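Local coordinates for protein imine reductase (PDB 5FWN) that probably reduces imines to amines with NADPH as cofactor, binding the nucleotide in a Rossmann-type domain and working as a two-chain assembly, at residues P81-L86 / E110-G115; V92-G97 / G119-P124; E267-A272 / S280-V285. All blocks are in the same frame, centred on the assembly; numbering follows the deposited sequence.

Interaction 1 of 3, residues P81-L86 / E110-G115; sequences PAREAL and ERHGTG. With SO4 (sulfate ion), chain E.
H112 turns its imidazole toward R83 by placing CG anti to its carbonyl carbon and beside its own N (chi1 -60°), while R83 leaves the backbone at an unusual chi1 of -91°, runs extended through chi2 and bends at chi3. This brings the aliphatic part of the arginine over the ring: R83 CG lies 4.0 Å from the centroid of the H112 imidazole, a CH-pi contact over one face. The guanidinium bends on past it, its plane 67° from that of the ring, and R83 NH1 makes a weak hydrogen bond to G80 O.

A sulfate ion, probably from the crystallisation liquor, sits beside the pair. R111 meets it with the edge of its guanidinium, NE donating to sulfate O3 at 3.1 Å and NH2 to the same oxygen at 3.3 Å; H112 NE2 also lies 3.3 Å from O3. Deeper in, L86 CB presses on T114 CG2 at 3.4 Å, closer than usual for two carbons. The chain reaches T114 through a Schellman motif that ends helix 99-111, with G113 as its C-prime residue. One water joins the backbones, 2.7 Å from R83 O and 2.8 Å from H112 O, though other acceptors compete for its protons.

An alanine at H112 would take away the ring under R83 CG and would probably open a gap beside the sulfate, leaving the arginine chain freer to move. No direct hydrogen bond spans the segments, so apolar packing and water join them, and the two arginines with the histidine probably make this surface attractive to anions.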
ATOM      1  N   PRO A  81       3.448 -19.745 -37.569  1.00 25.28           N
ATOM      2  CA  PRO A  81       2.953 -20.177 -38.888  1.00 25.52           C
ATOM      3  C   PRO A  81       2.313 -19.080 -39.701  1.00 25.09           C
ATOM      4  O   PRO A  81       2.247 -19.224 -40.903  1.00 21.53           O
ATOM      5  CB  PRO A  81       1.928 -21.270 -38.531  1.00 25.20           C
ATOM      6  CG  PRO A  81       2.492 -21.825 -37.248  1.00 24.58           C
ATOM      7  CD  PRO A  81       2.944 -20.635 -36.494  1.00 22.90           C
ATOM      8  N   ALA A  82       1.824 -18.030 -39.028  1.00 26.62           N
ATOM      9  CA  ALA A  82       1.130 -16.917 -39.665  1.00 31.13           C
ATOM     10  C   ALA A  82       2.076 -15.782 -40.011  1.00 35.53           C
ATOM     11  O   ALA A  82       1.589 -14.669 -40.179  1.00 36.96           O
ATOM     12  CB  ALA A  82       0.035 -16.344 -38.757  1.00 31.37           C
ATOM     13  N   ARG A  83       3.392 -16.039 -40.063  1.00 38.65           N
ATOM     14  CA  ARG A  83       4.437 -15.074 -40.463  1.00 41.47           C
ATOM     15  C   ARG A  83       4.006 -14.057 -41.514  1.00 39.29           C
ATOM     16  O   ARG A  83       4.145 -12.823 -41.361  1.00 40.43           O
ATOM     17  CB  ARG A  83       5.677 -15.799 -41.066  1.00 43.09           C
ATOM     18  CG  ARG A  83       6.745 -16.150 -40.073  1.00 42.82           C
ATOM     19  CD  ARG A  83       7.970 -16.894 -40.581  1.00 44.97           C
ATOM     20  NE  ARG A  83       7.775 -17.922 -41.604  1.00 44.69           N
ATOM     21  CZ  ARG A  83       7.126 -19.084 -41.444  1.00 47.90           C
ATOM     22  NH1 ARG A  83       6.484 -19.383 -40.318  1.00 45.55           N
ATOM     23  NH2 ARG A  83       7.057 -19.936 -42.479  1.00 47.85           N
ATOM     24  N   GLU A  84       3.556 -14.612 -42.622  1.00 32.62           N
ATOM     25  CA  GLU A  84       3.320 -13.827 -43.832  1.00 32.84           C
ATOM     26  C   GLU A  84       1.990 -13.096 -43.849  1.00 30.96           C
ATOM     27  O   GLU A  84       1.890 -11.986 -44.349  1.00 33.75           O
ATOM     28  CB  GLU A  84       3.454 -14.726 -45.061  1.00 34.45           C
ATOM     29  CG  GLU A  84       4.831 -15.354 -45.158  1.00 33.25           C
ATOM     30  N   ALA A  85       0.969 -13.762 -43.339  1.00 31.94           N
ATOM     31  CA  ALA A  85      -0.340 -13.196 -43.165  1.00 30.33           C
ATOM     32  C   ALA A  85      -0.320 -12.003 -42.228  1.00 30.60           C
ATOM     33  O   ALA A  85      -1.274 -11.238 -42.198  1.00 32.28           O
ATOM     34  CB  ALA A  85      -1.283 -14.266 -42.610  1.00 33.38           C
ATOM     35  N   LEU A  86       0.717 -11.913 -41.387  1.00 30.00           N
ATOM     36  CA  LEU A  86       0.837 -10.826 -40.428  1.00 32.79           C
ATOM     37  C   LEU A  86       1.173  -9.504 -41.111  1.00 33.91           C
ATOM     38  O   LEU A  86       0.951  -8.443 -40.508  1.00 32.27           O
ATOM     39  CB  LEU A  86       1.872 -11.159 -39.344  1.00 35.18           C
ATOM     40  CG  LEU A  86       1.462 -12.286 -38.385  1.00 37.93           C
ATOM     41  CD1 LEU A  86       2.676 -12.993 -37.773  1.00 39.45           C
ATOM     42  CD2 LEU A  86       0.504 -11.797 -37.317  1.00 36.50           C
ATOM     43  N   GLU A 110       8.044  -6.402 -36.404  1.00 25.39           N
ATOM     44  CA  GLU A 110       8.531  -5.477 -37.404  1.00 27.87           C
ATOM     45  C   GLU A 110       9.232  -6.209 -38.547  1.00 28.10           C
ATOM     46  O   GLU A 110       9.128  -5.773 -39.641  1.00 29.38           O
ATOM     47  CB  GLU A 110       9.513  -4.471 -36.815  1.00 27.44           C
ATOM     48  CG  GLU A 110       8.797  -3.480 -35.893  1.00 29.50           C
ATOM     49  CD  GLU A 110       9.684  -2.331 -35.446  1.00 27.28           C
ATOM     50  OE1 GLU A 110      10.897  -2.436 -35.615  1.00 30.10           O
ATOM     51  OE2 GLU A 110       9.163  -1.286 -35.006  1.00 29.15           O
ATOM     52  N   ARG A 111       9.923  -7.298 -38.257  1.00 27.42           N
ATOM     53  CA  ARG A 111      10.561  -8.127 -39.267  1.00 34.15           C
ATOM     54  C   ARG A 111       9.492  -8.600 -40.266  1.00 32.88           C
ATOM     55  O   ARG A 111       9.766  -8.718 -41.422  1.00 38.18           O
ATOM     56  CB  ARG A 111      11.279  -9.377 -38.606  1.00 38.36           C
ATOM     57  CG  ARG A 111      12.450  -9.990 -39.365  1.00 47.34           C
ATOM     58  CD  ARG A 111      13.470 -10.730 -38.468  1.00 49.79           C
ATOM     59  NE  ARG A 111      12.859 -11.639 -37.495  1.00 51.63           N
ATOM     60  CZ  ARG A 111      12.870 -11.544 -36.145  1.00 58.14           C
ATOM     61  NH1 ARG A 111      13.509 -10.569 -35.477  1.00 60.49           N
ATOM     62  NH2 ARG A 111      12.223 -12.472 -35.420  1.00 55.16           N
ATOM     63  N   HIS A 112       8.276  -8.874 -39.800  1.00 34.01           N
ATOM     64  CA  HIS A 112       7.195  -9.332 -40.646  1.00 34.73           C
ATOM     65  C   HIS A 112       6.297  -8.238 -41.213  1.00 31.55           C
ATOM     66  O   HIS A 112       5.273  -8.559 -41.810  1.00 33.80           O
ATOM     67  CB  HIS A 112       6.389 -10.394 -39.853  1.00 36.45           C
ATOM     68  CG  HIS A 112       7.241 -11.559 -39.460  1.00 41.78           C
ATOM     69  ND1 HIS A 112       8.127 -12.162 -40.344  1.00 45.05           N
ATOM     70  CD2 HIS A 112       7.395 -12.202 -38.277  1.00 41.68           C
ATOM     71  CE1 HIS A 112       8.770 -13.135 -39.726  1.00 43.57           C
ATOM     72  NE2 HIS A 112       8.355 -13.171 -38.468  1.00 46.74           N
ATOM     73  N   GLY A 113       6.659  -6.957 -41.048  1.00 30.88           N
ATOM     74  CA  GLY A 113       5.818  -5.841 -41.507  1.00 29.62           C
ATOM     75  C   GLY A 113       4.554  -5.597 -40.703  1.00 30.10           C
ATOM     76  O   GLY A 113       3.531  -5.150 -41.243  1.00 27.53           O
ATOM     77  N   THR A 114       4.607  -5.900 -39.409  1.00 32.13           N
ATOM     78  CA  THR A 114       3.398  -5.834 -38.557  1.00 31.04           C
ATOM     79  C   THR A 114       3.584  -4.787 -37.427  1.00 28.68           C
ATOM     80  O   THR A 114       4.640  -4.708 -36.820  1.00 28.05           O
ATOM     81  CB  THR A 114       2.824  -7.263 -38.222  1.00 35.28           C
ATOM     82  OG1 THR A 114       2.517  -7.431 -36.849  1.00 35.70           O
ATOM     83  CG2 THR A 114       3.714  -8.354 -38.689  1.00 33.86           C
ATOM     84  N   GLY A 115       2.610  -3.894 -37.249  1.00 26.79           N
ATOM     85  CA  GLY A 115       2.660  -2.871 -36.167  1.00 25.46           C
ATOM     86  C   GLY A 115       2.525  -3.587 -34.807  1.00 24.59           C
ATOM     87  O   GLY A 115       1.999  -4.709 -34.756  1.00 22.90           O
TER
HETATM   88  S   SO4 E1293      11.117 -15.790 -37.736  1.00 57.38           S
HETATM   89  O1  SO4 E1293      10.834 -16.398 -39.062  1.00 57.05           O
HETATM   90  O2  SO4 E1293       9.895 -15.919 -36.909  1.00 54.43           O
HETATM   91  O3  SO4 E1293      11.447 -14.355 -37.966  1.00 53.64           O
HETATM   92  O4  SO4 E1293      12.254 -16.490 -37.055  1.00 60.65           O
HETATM   93  O   HOH W   1       4.982 -10.997 -43.134  1.00 34.84           O

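Interaction 2 of 3, residues V92-G97 / G119-P124; sequences VNLNSG and GAIMVP. With YLG ((1R)-1-methyl-1,2,3,4-tetrahydroisoquinoline), chain F.
L94 packs closely on G119 where strands 90-93 and 115-121 run side by side. G119 N donates to N93 O at 2.8 Å, with an angle of 154° at the hydrogen, and L94 CA approaches G119 O in a C-H...O contact of 3.4 Å. An eclipsed chi2 of -1°, a strained rotamer, lays L94 CD1 on G119, 3.5 Å from its CA and in the space that a beta carbon would need. L94 CG meets I121 CD1 at 4.0 Å, the two side chains crossing at about a right angle.

Beyond this tight part the backbones diverge and water fills in. One molecule accepts from I121 N and donates to L94 O; a second accepts from S96 N and donates to G119 O. N93, its ND2 hydrogen-bonded to Y116 OH, receives N95 N on OD1 from above the carbonyl plane, closing an Asx turn that leads to N95, an NADP(+)-binding residue that also holds L69 O. Just past the end of strand 115-121, M122 O comes within 3.3 Å of C12 of the bound tetrahydroisoquinoline. Together these are the carboxyl ends of neighbouring parallel strands in a beta-alpha-beta crossover, where Rossmann folds place cofactor and substrate.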
ATOM      1  N   VAL A  92      -1.419  -6.472 -30.751  1.00 21.30           N
ATOM      2  CA  VAL A  92      -1.487  -5.879 -29.456  1.00 20.68           C
ATOM      3  C   VAL A  92      -1.256  -7.052 -28.499  1.00 20.94           C
ATOM      4  O   VAL A  92      -2.139  -7.866 -28.285  1.00 22.06           O
ATOM      5  CB  VAL A  92      -2.847  -5.229 -29.241  1.00 21.84           C
ATOM      6  CG1 VAL A  92      -3.025  -4.743 -27.803  1.00 21.99           C
ATOM      7  CG2 VAL A  92      -3.039  -4.085 -30.233  1.00 22.92           C
ATOM      8  N   ASN A  93      -0.057  -7.134 -27.955  1.00 19.18           N
ATOM      9  CA  ASN A  93       0.387  -8.235 -27.090  1.00 20.17           C
ATOM     10  C   ASN A  93       0.099  -7.856 -25.623  1.00 21.29           C
ATOM     11  O   ASN A  93       0.659  -6.877 -25.105  1.00 20.16           O
ATOM     12  CB  ASN A  93       1.874  -8.487 -27.271  1.00 19.93           C
ATOM     13  CG  ASN A  93       2.361  -9.695 -26.518  1.00 19.79           C
ATOM     14  OD1 ASN A  93       1.600 -10.411 -25.857  1.00 20.26           O
ATOM     15  ND2 ASN A  93       3.657  -9.930 -26.615  1.00 18.84           N
ATOM     16  N   LEU A  94      -0.778  -8.622 -24.986  1.00 22.01           N
ATOM     17  CA  LEU A  94      -1.213  -8.324 -23.625  1.00 23.10           C
ATOM     18  C   LEU A  94      -0.627  -9.260 -22.569  1.00 24.08           C
ATOM     19  O   LEU A  94      -1.093  -9.275 -21.428  1.00 24.31           O
ATOM     20  CB  LEU A  94      -2.725  -8.321 -23.566  1.00 21.66           C
ATOM     21  CG  LEU A  94      -3.545  -7.060 -23.784  1.00 24.80           C
ATOM     22  CD1 LEU A  94      -2.839  -5.747 -24.042  1.00 22.27           C
ATOM     23  CD2 LEU A  94      -4.799  -7.201 -24.619  1.00 24.26           C
ATOM     24  N   ASN A  95       0.430  -9.980 -22.873  1.00 24.64           N
ATOM     25  CA  ASN A  95       1.059 -10.706 -21.785  1.00 29.79           C
ATOM     26  C   ASN A  95       2.524 -10.914 -21.873  1.00 29.14           C
ATOM     27  O   ASN A  95       2.952 -12.017 -21.609  1.00 41.43           O
ATOM     28  CB  ASN A  95       0.394 -12.057 -21.566  1.00 34.01           C
ATOM     29  CG  ASN A  95       0.594 -12.584 -20.131  1.00 36.35           C
ATOM     30  OD1 ASN A  95       0.789 -11.814 -19.198  1.00 44.31           O
ATOM     31  ND2 ASN A  95       0.543 -13.889 -19.964  1.00 36.14           N
ATOM     32  N   SER A  96       3.320  -9.900 -22.212  1.00 27.22           N
ATOM     33  CA  SER A  96       4.784 -10.063 -22.103  1.00 30.49           C
ATOM     34  C   SER A  96       5.146 -10.124 -20.619  1.00 30.80           C
ATOM     35  O   SER A  96       4.518  -9.425 -19.817  1.00 31.96           O
ATOM     36  CB  SER A  96       5.598  -8.916 -22.731  1.00 30.85           C
ATOM     37  OG  SER A  96       5.166  -8.568 -23.997  1.00 24.84           O
ATOM     38  N   GLY A  97       6.142 -10.970 -20.326  1.00 30.34           N
ATOM     39  CA  GLY A  97       6.613 -11.252 -18.997  1.00 27.15           C
ATOM     40  C   GLY A  97       7.702 -10.264 -18.568  1.00 25.63           C
ATOM     41  O   GLY A  97       7.680  -9.873 -17.425  1.00 29.49           O
ATOM     42  N   GLY A 119       0.859  -4.267 -24.030  1.00 17.35           N
ATOM     43  CA  GLY A 119      -0.103  -3.795 -23.065  1.00 18.16           C
ATOM     44  C   GLY A 119      -0.131  -4.607 -21.814  1.00 19.69           C
ATOM     45  O   GLY A 119       0.129  -5.806 -21.842  1.00 19.64           O
ATOM     46  N   ALA A 120      -0.498  -3.968 -20.714  1.00 18.73           N
ATOM     47  CA  ALA A 120      -0.630  -4.623 -19.434  1.00 21.27           C
ATOM     48  C   ALA A 120      -2.000  -4.354 -18.891  1.00 20.46           C
ATOM     49  O   ALA A 120      -2.429  -3.194 -18.770  1.00 20.18           O
ATOM     50  CB  ALA A 120       0.429  -4.125 -18.443  1.00 22.42           C
ATOM     51  N   ILE A 121      -2.682  -5.454 -18.576  1.00 20.55           N
ATOM     52  CA  ILE A 121      -4.038  -5.408 -18.060  1.00 22.15           C
ATOM     53  C   ILE A 121      -3.958  -5.234 -16.553  1.00 23.42           C
ATOM     54  O   ILE A 121      -3.446  -6.113 -15.879  1.00 19.84           O
ATOM     55  CB  ILE A 121      -4.795  -6.695 -18.393  1.00 22.36           C
ATOM     56  CG1 ILE A 121      -4.873  -6.871 -19.899  1.00 24.81           C
ATOM     57  CG2 ILE A 121      -6.225  -6.622 -17.866  1.00 23.46           C
ATOM     58  CD1 ILE A 121      -5.162  -8.270 -20.348  1.00 25.49           C
ATOM     59  N   MET A 122      -4.513  -4.134 -16.025  1.00 25.52           N
ATOM     60  CA  MET A 122      -4.368  -3.769 -14.613  1.00 23.53           C
ATOM     61  C   MET A 122      -5.524  -4.157 -13.674  1.00 25.88           C
ATOM     62  O   MET A 122      -5.602  -3.729 -12.532  1.00 27.98           O
ATOM     63  CB  MET A 122      -4.064  -2.262 -14.533  1.00 24.04           C
ATOM     64  CG  MET A 122      -2.869  -1.815 -15.382  1.00 22.59           C
ATOM     65  SD  MET A 122      -1.363  -2.832 -15.170  1.00 23.51           S
ATOM     66  CE  MET A 122      -1.036  -2.529 -13.422  1.00 24.13           C
ATOM     67  N   VAL A 123      -6.416  -4.992 -14.152  1.00 27.95           N
ATOM     68  CA  VAL A 123      -7.555  -5.422 -13.396  1.00 27.20           C
ATOM     69  C   VAL A 123      -7.705  -6.902 -13.677  1.00 29.24           C
ATOM     70  O   VAL A 123      -7.154  -7.395 -14.655  1.00 25.57           O
ATOM     71  CB  VAL A 123      -8.845  -4.650 -13.783  1.00 26.68           C
ATOM     72  CG1 VAL A 123      -8.689  -3.194 -13.462  1.00 26.08           C
ATOM     73  CG2 VAL A 123      -9.211  -4.850 -15.262  1.00 29.59           C
ATOM     74  N   PRO A 124      -8.474  -7.607 -12.836  1.00 30.58           N
ATOM     75  CA  PRO A 124      -8.878  -8.996 -13.098  1.00 30.72           C
ATOM     76  C   PRO A 124      -9.828  -9.147 -14.293  1.00 30.71           C
ATOM     77  O   PRO A 124     -10.515  -8.164 -14.704  1.00 27.25           O
ATOM     78  CB  PRO A 124      -9.633  -9.413 -11.803  1.00 33.87           C
ATOM     79  CG  PRO A 124      -9.244  -8.421 -10.767  1.00 33.26           C
ATOM     80  CD  PRO A 124      -8.907  -7.144 -11.511  1.00 31.09           C
TER
HETATM   81  C4  YLG F1291      -4.159  -8.772  -9.038  1.00 53.90           C
HETATM   82  C14 YLG F1291      -3.779  -8.179 -10.200  1.00 55.30           C
HETATM   83  C5  YLG F1291      -3.179  -8.889 -11.268  1.00 57.56           C
HETATM   84  C6  YLG F1291      -2.821  -8.186 -12.426  1.00 50.36           C
HETATM   85  C11 YLG F1291      -3.067  -6.817 -12.512  1.00 54.09           C
HETATM   86  C8  YLG F1291      -1.431 -10.590 -11.543  1.00 53.19           C
HETATM   87  C10 YLG F1291      -2.913 -10.283 -11.194  1.00 58.64           C
HETATM   88  C12 YLG F1291      -3.668  -6.119 -11.464  1.00 55.26           C
HETATM   89  C13 YLG F1291      -4.029  -6.807 -10.314  1.00 56.84           C
HETATM   90  N2  YLG F1291      -3.214 -10.831  -9.851  1.00 57.64           N
HETATM   91  C3  YLG F1291      -3.234  -9.916  -8.702  1.00 52.14           C
HETATM   92  O   HOH W   2      -1.493  -8.115 -19.006  1.00 23.13           O
HETATM   93  O   HOH W   3       2.475  -7.277 -22.032  1.00 34.43           O

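Interaction 3 of 3, residues E267-A272 / S280-V285; sequences ELLDRA and SSYYSV
L268, L269 and A272 pack helix 260-275 against the turn that follows it, in the helical C-terminal domain of the reductive aminase-like family. They face Y282 and V285, the latter on the short 3-10 segment 283-285. The interface is apolar, with no direct hydrogen bond between the two segments.

L268 comes first. Its CG stands anti to the backbone N (chi1 -158°) and meets V285 CG1 at 4.1 Å, the two side chains crossing at about a right angle. L268 also packs on L288 and W289, and on N183 of the second subunit.

One residue on, L269 sends CD2 into the angle between two partners: V285 CG2 lies 3.5 Å from L269 CD2 on one hand, and Y282 CE2 3.7 Å from it on the other. The methyl approaches the tyrosine ring obliquely, near its hydroxyl end, and Y282 OH is itself hydrogen-bonded to N183 ND2 of the second subunit. V242 and L245 of helix 238-254 also touch L269, which thus joins two helices to the turn.

A turn of helix after L268, A272 adds its CB, 3.9 Å from V285 CG2. The two gamma methyls of V285 therefore divide the work, CG1 serving L268 while CG2 fits against both L269 and A272. Polar contact enters beside A272, where a water donates to A272 O at 2.8 Å and, more distantly, to S284 OG. That hydroxyl spends its own proton within the turn: S284 OG donates to S281 O at 2.7 Å, lying in the plane of the carbonyl.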
ATOM      1  N   GLU A 267      15.516  -5.123   9.364  1.00 21.08           N
ATOM      2  CA  GLU A 267      16.861  -5.471   8.853  1.00 24.00           C
ATOM      3  C   GLU A 267      17.267  -4.639   7.672  1.00 26.30           C
ATOM      4  O   GLU A 267      18.434  -4.239   7.548  1.00 23.74           O
ATOM      5  CB  GLU A 267      16.969  -6.929   8.471  1.00 26.54           C
ATOM      6  CG  GLU A 267      16.929  -7.795   9.714  1.00 31.19           C
ATOM      7  CD  GLU A 267      16.832  -9.309   9.471  1.00 34.59           C
ATOM      8  OE1 GLU A 267      16.230  -9.714   8.461  1.00 36.32           O
ATOM      9  OE2 GLU A 267      17.253 -10.105  10.337  1.00 34.33           O
ATOM     10  N   LEU A 268      16.284  -4.349   6.818  1.00 27.02           N
ATOM     11  CA  LEU A 268      16.489  -3.422   5.722  1.00 26.30           C
ATOM     12  C   LEU A 268      16.962  -2.047   6.208  1.00 22.43           C
ATOM     13  O   LEU A 268      17.901  -1.477   5.650  1.00 22.91           O
ATOM     14  CB  LEU A 268      15.187  -3.308   4.930  1.00 29.89           C
ATOM     15  CG  LEU A 268      15.238  -2.832   3.513  1.00 36.40           C
ATOM     16  CD1 LEU A 268      16.246  -3.678   2.746  1.00 39.30           C
ATOM     17  CD2 LEU A 268      13.817  -3.003   2.941  1.00 41.58           C
ATOM     18  N   LEU A 269      16.282  -1.473   7.197  1.00 20.60           N
ATOM     19  CA  LEU A 269      16.672  -0.170   7.710  1.00 22.53           C
ATOM     20  C   LEU A 269      18.060  -0.233   8.377  1.00 26.31           C
ATOM     21  O   LEU A 269      18.801   0.714   8.282  1.00 26.00           O
ATOM     22  CB  LEU A 269      15.643   0.395   8.702  1.00 22.14           C
ATOM     23  CG  LEU A 269      14.226   0.597   8.164  1.00 24.05           C
ATOM     24  CD1 LEU A 269      13.407   1.456   9.121  1.00 25.46           C
ATOM     25  CD2 LEU A 269      14.206   1.220   6.755  1.00 24.75           C
ATOM     26  N   ASP A 270      18.360  -1.304   9.110  1.00 26.65           N
ATOM     27  CA  ASP A 270      19.691  -1.467   9.747  1.00 29.77           C
ATOM     28  C   ASP A 270      20.794  -1.501   8.665  1.00 32.47           C
ATOM     29  O   ASP A 270      21.803  -0.851   8.838  1.00 31.26           O
ATOM     30  CB  ASP A 270      19.770  -2.746  10.557  1.00 29.28           C
ATOM     31  CG  ASP A 270      18.885  -2.721  11.836  1.00 28.21           C
ATOM     32  OD1 ASP A 270      18.538  -1.645  12.361  1.00 32.31           O
ATOM     33  OD2 ASP A 270      18.511  -3.811  12.289  1.00 27.20           O
ATOM     34  N   ARG A 271      20.536  -2.172   7.524  1.00 33.42           N
ATOM     35  CA  ARG A 271      21.445  -2.099   6.376  1.00 34.91           C
ATOM     36  C   ARG A 271      21.565  -0.663   5.877  1.00 36.03           C
ATOM     37  O   ARG A 271      22.658  -0.213   5.594  1.00 43.90           O
ATOM     38  CB  ARG A 271      21.050  -3.052   5.224  1.00 34.25           C
ATOM     39  CG  ARG A 271      21.269  -4.536   5.516  1.00 35.43           C
ATOM     40  CD  ARG A 271      21.041  -5.523   4.361  1.00 37.38           C
ATOM     41  NE  ARG A 271      19.667  -5.746   3.844  1.00 44.43           N
ATOM     42  CZ  ARG A 271      18.734  -6.583   4.367  1.00 48.78           C
ATOM     43  NH1 ARG A 271      18.955  -7.340   5.467  1.00 49.92           N
ATOM     44  NH2 ARG A 271      17.538  -6.651   3.789  1.00 46.63           N
ATOM     45  N   ALA A 272      20.468   0.088   5.809  1.00 35.26           N
ATOM     46  CA  ALA A 272      20.517   1.459   5.291  1.00 35.02           C
ATOM     47  C   ALA A 272      21.226   2.445   6.224  1.00 41.79           C
ATOM     48  O   ALA A 272      21.824   3.434   5.746  1.00 36.21           O
ATOM     49  CB  ALA A 272      19.122   1.983   4.974  1.00 31.03           C
ATOM     50  N   SER A 280      19.758  10.113   7.865  1.00 54.24           N
ATOM     51  CA  SER A 280      19.411   9.976   6.466  1.00 49.23           C
ATOM     52  C   SER A 280      17.928   9.644   6.321  1.00 39.99           C
ATOM     53  O   SER A 280      17.266   9.124   7.255  1.00 42.55           O
ATOM     54  CB  SER A 280      20.260   8.900   5.776  1.00 58.56           C
ATOM     55  OG  SER A 280      21.645   9.236   5.815  1.00 60.57           O
ATOM     56  N   SER A 281      17.417   9.935   5.138  1.00 34.51           N
ATOM     57  CA  SER A 281      15.984   9.862   4.895  1.00 32.14           C
ATOM     58  C   SER A 281      15.529   8.405   4.673  1.00 25.61           C
ATOM     59  O   SER A 281      16.317   7.544   4.323  1.00 29.82           O
ATOM     60  CB  SER A 281      15.658  10.693   3.676  1.00 34.08           C
ATOM     61  OG  SER A 281      16.174  10.059   2.534  1.00 38.11           O
ATOM     62  N   TYR A 282      14.266   8.138   4.904  1.00 25.78           N
ATOM     63  CA  TYR A 282      13.696   6.813   4.645  1.00 23.71           C
ATOM     64  C   TYR A 282      13.919   6.452   3.158  1.00 23.50           C
ATOM     65  O   TYR A 282      14.330   5.338   2.828  1.00 22.27           O
ATOM     66  CB  TYR A 282      12.199   6.739   5.033  1.00 21.51           C
ATOM     67  CG  TYR A 282      11.727   5.266   5.092  1.00 23.14           C
ATOM     68  CD1 TYR A 282      11.511   4.522   3.941  1.00 22.15           C
ATOM     69  CD2 TYR A 282      11.553   4.618   6.311  1.00 23.72           C
ATOM     70  CE1 TYR A 282      11.136   3.183   4.005  1.00 22.16           C
ATOM     71  CE2 TYR A 282      11.192   3.305   6.389  1.00 21.74           C
ATOM     72  CZ  TYR A 282      10.965   2.577   5.246  1.00 23.28           C
ATOM     73  OH  TYR A 282      10.604   1.231   5.377  1.00 20.61           O
ATOM     74  N   TYR A 283      13.721   7.419   2.273  1.00 22.60           N
ATOM     75  CA  TYR A 283      13.742   7.178   0.847  1.00 22.09           C
ATOM     76  C   TYR A 283      15.062   6.597   0.424  1.00 23.35           C
ATOM     77  O   TYR A 283      15.092   5.762  -0.486  1.00 21.59           O
ATOM     78  CB  TYR A 283      13.439   8.471   0.057  1.00 23.66           C
ATOM     79  CG  TYR A 283      13.003   8.195  -1.328  1.00 25.56           C
ATOM     80  CD1 TYR A 283      11.666   7.945  -1.609  1.00 25.72           C
ATOM     81  CD2 TYR A 283      13.939   8.137  -2.382  1.00 27.40           C
ATOM     82  CE1 TYR A 283      11.260   7.651  -2.898  1.00 26.35           C
ATOM     83  CE2 TYR A 283      13.535   7.856  -3.664  1.00 25.76           C
ATOM     84  CZ  TYR A 283      12.188   7.619  -3.904  1.00 24.27           C
ATOM     85  OH  TYR A 283      11.769   7.308  -5.151  1.00 28.84           O
ATOM     86  N   SER A 284      16.160   6.987   1.105  1.00 24.43           N
ATOM     87  CA  SER A 284      17.518   6.471   0.804  1.00 23.89           C
ATOM     88  C   SER A 284      17.667   4.931   0.897  1.00 23.71           C
ATOM     89  O   SER A 284      18.561   4.376   0.273  1.00 24.54           O
ATOM     90  CB  SER A 284      18.609   7.169   1.700  1.00 27.32           C
ATOM     91  OG  SER A 284      18.529   6.676   3.054  1.00 32.91           O
ATOM     92  N   VAL A 285      16.771   4.227   1.590  1.00 23.67           N
ATOM     93  CA  VAL A 285      16.707   2.761   1.493  1.00 24.44           C
ATOM     94  C   VAL A 285      16.780   2.303   0.017  1.00 24.61           C
ATOM     95  O   VAL A 285      17.358   1.254  -0.285  1.00 24.41           O
ATOM     96  CB  VAL A 285      15.398   2.223   2.118  1.00 26.47           C
ATOM     97  CG1 VAL A 285      15.103   0.809   1.683  1.00 26.55           C
ATOM     98  CG2 VAL A 285      15.463   2.288   3.630  1.00 28.26           C
TER
HETATM   99  O   HOH W   4      21.348   5.088   3.573  1.00 37.04           O

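Overall arrangement
Interactions 1 and 2 belong to the nucleotide-binding domain and interlock along the chain: 81-86, 92-97, 110-115 and 119-124 alternate, and their centres lie about 21 Å apart. Strand 90-93, helix 99-111 and strand 115-121 link them, interaction 1 sitting where the helix ends and interaction 2 at the far ends of the two strands, next to cofactor and ligand. Interaction 3 follows later in the chain, in the helical C-terminal domain, its centre about 49 Å from that of interaction 1 and about 33 Å from that of interaction 2. Interactions 2 and 3 both touch the second subunit, which thus packs against both the loop beside the ligand and the C-terminal turn.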